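Local atomic coordinates of thioredoxin reductase (Streptococcus pyogenes, PDB entry 5UWY), a protein that probably catalyses the NADPH-dependent reduction of oxidised thioredoxin, passing electrons through a bound FAD to a redox-active disulfide. Residues I85-G89 with D90-V94; G298-H301 with Y302-F306. All blocks are in the same frame, centred on the assembly; numbering follows the deposited sequence. Where two conformers were deposited one is given.

How the contacts relate
From the N terminus, the chain first reaches contact 1, where residues 85-89 run out along strand 84-87 and residues 90-94 return along strand 92-95, closing a short hairpin of the three-stranded antiparallel sheet. That contact is complete long before contact 2, residues 298-301 with 302-306, forms the last turns of helix 285-304 at the end of the modelled chain. The two are therefore in series, neither nested nor crossed, with centres about 16 Å apart. They meet where Phe306 packs on Asp90 of the hairpin turn. Both also lean on strand 5-10, the middle strand of the parallel sheet that runs from 76-79 to 271-273, contact 1 through Ile85 and Val94, contact 2 through Val299 and Leu303.

Contact 1. Residues I85-G89 with D90-V94; sequences IENFG and DYKCV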
# COMPACT_ATOMS: atom_id res chain seq x y z
N ILE A 85 0.47 -26.43 4.53
CA ILE A 85 -0.89 -25.90 4.48
C ILE A 85 -1.64 -26.71 3.43
O ILE A 85 -1.25 -26.71 2.26
CB ILE A 85 -0.93 -24.40 4.12
CG1 ILE A 85 -0.41 -23.54 5.27
CG2 ILE A 85 -2.35 -23.97 3.73
CD1 ILE A 85 0.15 -22.20 4.82
N GLU A 86 -2.68 -27.42 3.84
CA GLU A 86 -3.41 -28.25 2.88
C GLU A 86 -4.85 -27.77 2.73
O GLU A 86 -5.46 -27.25 3.66
CB GLU A 86 -3.40 -29.73 3.27
CG GLU A 86 -2.22 -30.46 2.67
CD GLU A 86 -1.97 -30.05 1.22
OE1 GLU A 86 -2.90 -30.14 0.40
OE2 GLU A 86 -0.85 -29.60 0.93
N ASN A 87 -5.37 -27.95 1.52
CA ASN A 87 -6.66 -27.42 1.12
C ASN A 87 -7.71 -28.53 1.13
O ASN A 87 -7.44 -29.67 0.73
CB ASN A 87 -6.57 -26.80 -0.28
CG ASN A 87 -7.90 -26.31 -0.79
OD1 ASN A 87 -8.75 -25.88 -0.02
ND2 ASN A 87 -8.08 -26.37 -2.11
N PHE A 88 -8.91 -28.19 1.61
CA PHE A 88 -10.03 -29.12 1.62
C PHE A 88 -11.29 -28.49 1.03
O PHE A 88 -12.40 -28.93 1.33
CB PHE A 88 -10.32 -29.63 3.03
CG PHE A 88 -9.17 -30.35 3.68
CD1 PHE A 88 -8.93 -31.69 3.40
CD2 PHE A 88 -8.34 -29.70 4.57
CE1 PHE A 88 -7.87 -32.35 4.00
CE2 PHE A 88 -7.29 -30.35 5.17
CZ PHE A 88 -7.05 -31.68 4.89
N GLY A 89 -11.14 -27.45 0.21
CA GLY A 89 -12.28 -26.76 -0.36
C GLY A 89 -12.93 -25.79 0.60
O GLY A 89 -12.52 -24.63 0.69
N ASP A 90 -13.95 -26.26 1.33
CA ASP A 90 -14.62 -25.41 2.31
C ASP A 90 -13.73 -25.05 3.50
O ASP A 90 -14.10 -24.17 4.27
CB ASP A 90 -15.88 -26.11 2.82
CG ASP A 90 -16.94 -26.25 1.75
OD1 ASP A 90 -17.43 -25.22 1.25
OD2 ASP A 90 -17.29 -27.40 1.41
N TYR A 91 -12.58 -25.71 3.66
CA TYR A 91 -11.72 -25.42 4.80
C TYR A 91 -10.29 -25.81 4.47
O TYR A 91 -10.04 -26.56 3.54
CB TYR A 91 -12.21 -26.12 6.07
CG TYR A 91 -12.02 -27.62 6.18
CD1 TYR A 91 -12.78 -28.51 5.43
CD2 TYR A 91 -11.05 -28.16 7.03
CE1 TYR A 91 -12.59 -29.91 5.53
CE2 TYR A 91 -10.84 -29.54 7.13
CZ TYR A 91 -11.61 -30.41 6.38
OH TYR A 91 -11.37 -31.78 6.52
N LYS A 92 -9.36 -25.24 5.24
CA LYS A 92 -7.94 -25.49 5.06
C LYS A 92 -7.28 -25.77 6.41
O LYS A 92 -7.73 -25.28 7.45
CB LYS A 92 -7.22 -24.31 4.37
CG LYS A 92 -7.80 -23.93 3.02
CD LYS A 92 -8.67 -22.69 3.10
CE LYS A 92 -9.27 -22.34 1.74
NZ LYS A 92 -9.59 -23.54 0.92
N CYS A 93 -6.21 -26.55 6.38
CA CYS A 93 -5.45 -26.90 7.56
C CYS A 93 -4.04 -26.32 7.47
O CYS A 93 -3.46 -26.25 6.39
CB CYS A 93 -5.37 -28.43 7.74
SG CYS A 93 -4.39 -28.97 9.16
N VAL A 94 -3.52 -25.90 8.62
CA VAL A 94 -2.18 -25.33 8.74
C VAL A 94 -1.48 -26.09 9.85
O VAL A 94 -1.95 -26.08 11.00
CB VAL A 94 -2.22 -23.83 9.05
CG1 VAL A 94 -0.84 -23.32 9.43
CG2 VAL A 94 -2.78 -23.05 7.86
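Asn87 OD1 is gripped by two donors, the ammonium of Lys92 and the backbone N of Gly89, which reach it from opposite faces of the amide plane. Lys92 NZ lies 2.7 Å from Asn87 OD1, and Gly89 N approaches that same OD1 to 2.9 Å. With CG anti to its own backbone N (chi1 176°), the Asn87 side chain runs beside that of Lys92. The lysine chain bends at chi2 and chi4, bringing NZ also to Gly89 O at 3.1 Å, so one ammonium ties the end of the first strand to the turn; a weak bond to Pro269 O adds a third partner.

The other side of the hairpin carries the rings. Phe88 and Tyr91 form an offset stack, centroids 4.7 Å apart and planes 14° from parallel. Phe88 CB sits over the face of the tyrosine ring, while Tyr91 OH lies above the rim of the phenylalanine ring. Cys93 CB meets the edge of the Phe88 ring at CE2, close to the ring plane. In the backbone behind the rings, Phe88 N donates to Tyr91 O at 2.8 Å, and that oxygen lies at the edge of the Phe88 ring.

Farther along, Glu86 and Cys93 make the hydrogen-bonded pair; the bond from Cys93 N to Glu86 O is 2.9 Å long, nearly straight at 168°. Ile85 and Val94 follow as a non-hydrogen-bonded pair, their side chains side by side with Ile85 CG1 against Val94 CG2 at 3.5 Å. Both pack on Ile10 of strand 5-10, and the side chain of Val94 is about 8 Å from the bound FAD. Strand 92-95 bonds on its far edge to strand 100-103. This is an antiparallel beta hairpin with an Asx turn at Asn87, part of the small three-stranded sheet beside the Rossmann-type FAD-binding fold.

Contact 2. Residues G298-H301 with Y302-F306; sequences GVYH and YLESF
Tyr300 and Glu304, one helical turn apart, bring a phenol and a carboxylate together: Tyr300 OH is 3.1 Å from Glu304 OE1. The ring and carboxylate planes stand 48° apart, and Glu304 CB lies over the rim of one ring face. An extended glutamate chain, CG anti to the backbone N (chi1 178°), carries the carboxylate out to the phenol.

On another side of the helix, Leu303 CD1 rests on Val299 CG1 at 4.0 Å, the two side chains lying side by side and both touching strand 5-10, Val299 at Thr7 and Leu303 at Asp6. Underneath, successive i to i+4 bonds set this spacing, among them Glu304 N to Tyr300 O at 2.9 Å. At the helix end His301 O receives Ser305 N at 3.0 Å and, weakly, Ser305 OG, which also stands over the rim of the imidazole.

Outward lies the second subunit: its Tyr161 meets the Tyr300 ring edge-to-face, and its Arg187 forms a long, weak ion pair with Glu304 OE2. Glu157 of that subunit sets a like charge close to Glu304 OE2, which would tend to raise the carboxylate's pKa, while the distant arginine would tend to lower it.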
# COMPACT_ATOMS: atom_id res chain seq x y z
N GLY A 298 -10.61 -8.58 1.53
CA GLY A 298 -11.18 -9.57 0.63
C GLY A 298 -11.65 -10.83 1.34
O GLY A 298 -12.53 -11.54 0.83
N VAL A 299 -11.08 -11.12 2.51
CA VAL A 299 -11.53 -12.27 3.29
C VAL A 299 -13.03 -12.17 3.56
O VAL A 299 -13.77 -13.15 3.39
CB VAL A 299 -10.74 -12.38 4.60
CG1 VAL A 299 -11.44 -13.31 5.56
CG2 VAL A 299 -9.33 -12.87 4.32
N TYR A 300 -13.50 -10.99 3.96
CA TYR A 300 -14.92 -10.83 4.25
C TYR A 300 -15.78 -11.13 3.02
O TYR A 300 -16.82 -11.78 3.13
CB TYR A 300 -15.23 -9.43 4.75
CG TYR A 300 -16.72 -9.14 4.75
CD1 TYR A 300 -17.55 -9.71 5.70
CD2 TYR A 300 -17.30 -8.35 3.76
CE1 TYR A 300 -18.91 -9.48 5.69
CE2 TYR A 300 -18.66 -8.11 3.75
CZ TYR A 300 -19.46 -8.68 4.72
OH TYR A 300 -20.82 -8.45 4.71
N HIS A 301 -15.36 -10.65 1.85
CA HIS A 301 -16.14 -10.88 0.63
C HIS A 301 -16.20 -12.37 0.31
O HIS A 301 -17.28 -12.92 0.03
CB HIS A 301 -15.54 -10.09 -0.53
CG HIS A 301 -16.44 -10.01 -1.73
ND1 HIS A 301 -16.04 -10.43 -2.98
CD2 HIS A 301 -17.70 -9.54 -1.86
CE1 HIS A 301 -17.03 -10.23 -3.84
NE2 HIS A 301 -18.05 -9.69 -3.19
N TYR A 302 -15.04 -13.04 0.35
CA TYR A 302 -15.02 -14.48 0.09
C TYR A 302 -15.92 -15.24 1.06
O TYR A 302 -16.64 -16.16 0.66
CB TYR A 302 -13.58 -15.01 0.17
CG TYR A 302 -13.46 -16.50 -0.07
CD1 TYR A 302 -13.44 -17.02 -1.36
CD2 TYR A 302 -13.37 -17.39 0.99
CE1 TYR A 302 -13.33 -18.38 -1.58
CE2 TYR A 302 -13.26 -18.75 0.78
CZ TYR A 302 -13.24 -19.24 -0.51
OH TYR A 302 -13.13 -20.60 -0.72
N LEU A 303 -15.90 -14.85 2.34
CA LEU A 303 -16.74 -15.54 3.32
C LEU A 303 -18.22 -15.25 3.09
O LEU A 303 -19.06 -16.14 3.23
CB LEU A 303 -16.34 -15.13 4.74
CG LEU A 303 -15.00 -15.65 5.27
CD1 LEU A 303 -14.76 -15.16 6.69
CD2 LEU A 303 -14.95 -17.17 5.19
N GLU A 304 -18.56 -14.01 2.74
CA GLU A 304 -19.96 -13.65 2.55
C GLU A 304 -20.56 -14.38 1.36
O GLU A 304 -21.68 -14.88 1.43
CB GLU A 304 -20.10 -12.13 2.37
CG GLU A 304 -21.53 -11.69 2.11
CD GLU A 304 -21.62 -10.30 1.51
OE1 GLU A 304 -20.70 -9.48 1.74
OE2 GLU A 304 -22.61 -10.01 0.80
N SER A 305 -19.82 -14.47 0.25
CA SER A 305 -20.35 -15.16 -0.92
C SER A 305 -20.33 -16.68 -0.73
O SER A 305 -19.98 -17.42 -1.65
CB SER A 305 -19.56 -14.77 -2.17
OG SER A 305 -19.49 -13.37 -2.32
N PHE A 306 -20.73 -17.15 0.45
CA PHE A 306 -20.73 -18.57 0.77
C PHE A 306 -22.09 -19.02 1.29
O PHE A 306 -22.38 -18.91 2.48
CB PHE A 306 -19.64 -18.89 1.80
CG PHE A 306 -18.48 -19.65 1.24
CD1 PHE A 306 -17.68 -19.10 0.25
CD2 PHE A 306 -18.16 -20.92 1.72
CE1 PHE A 306 -16.61 -19.79 -0.26
CE2 PHE A 306 -17.08 -21.61 1.21
CZ PHE A 306 -16.31 -21.05 0.21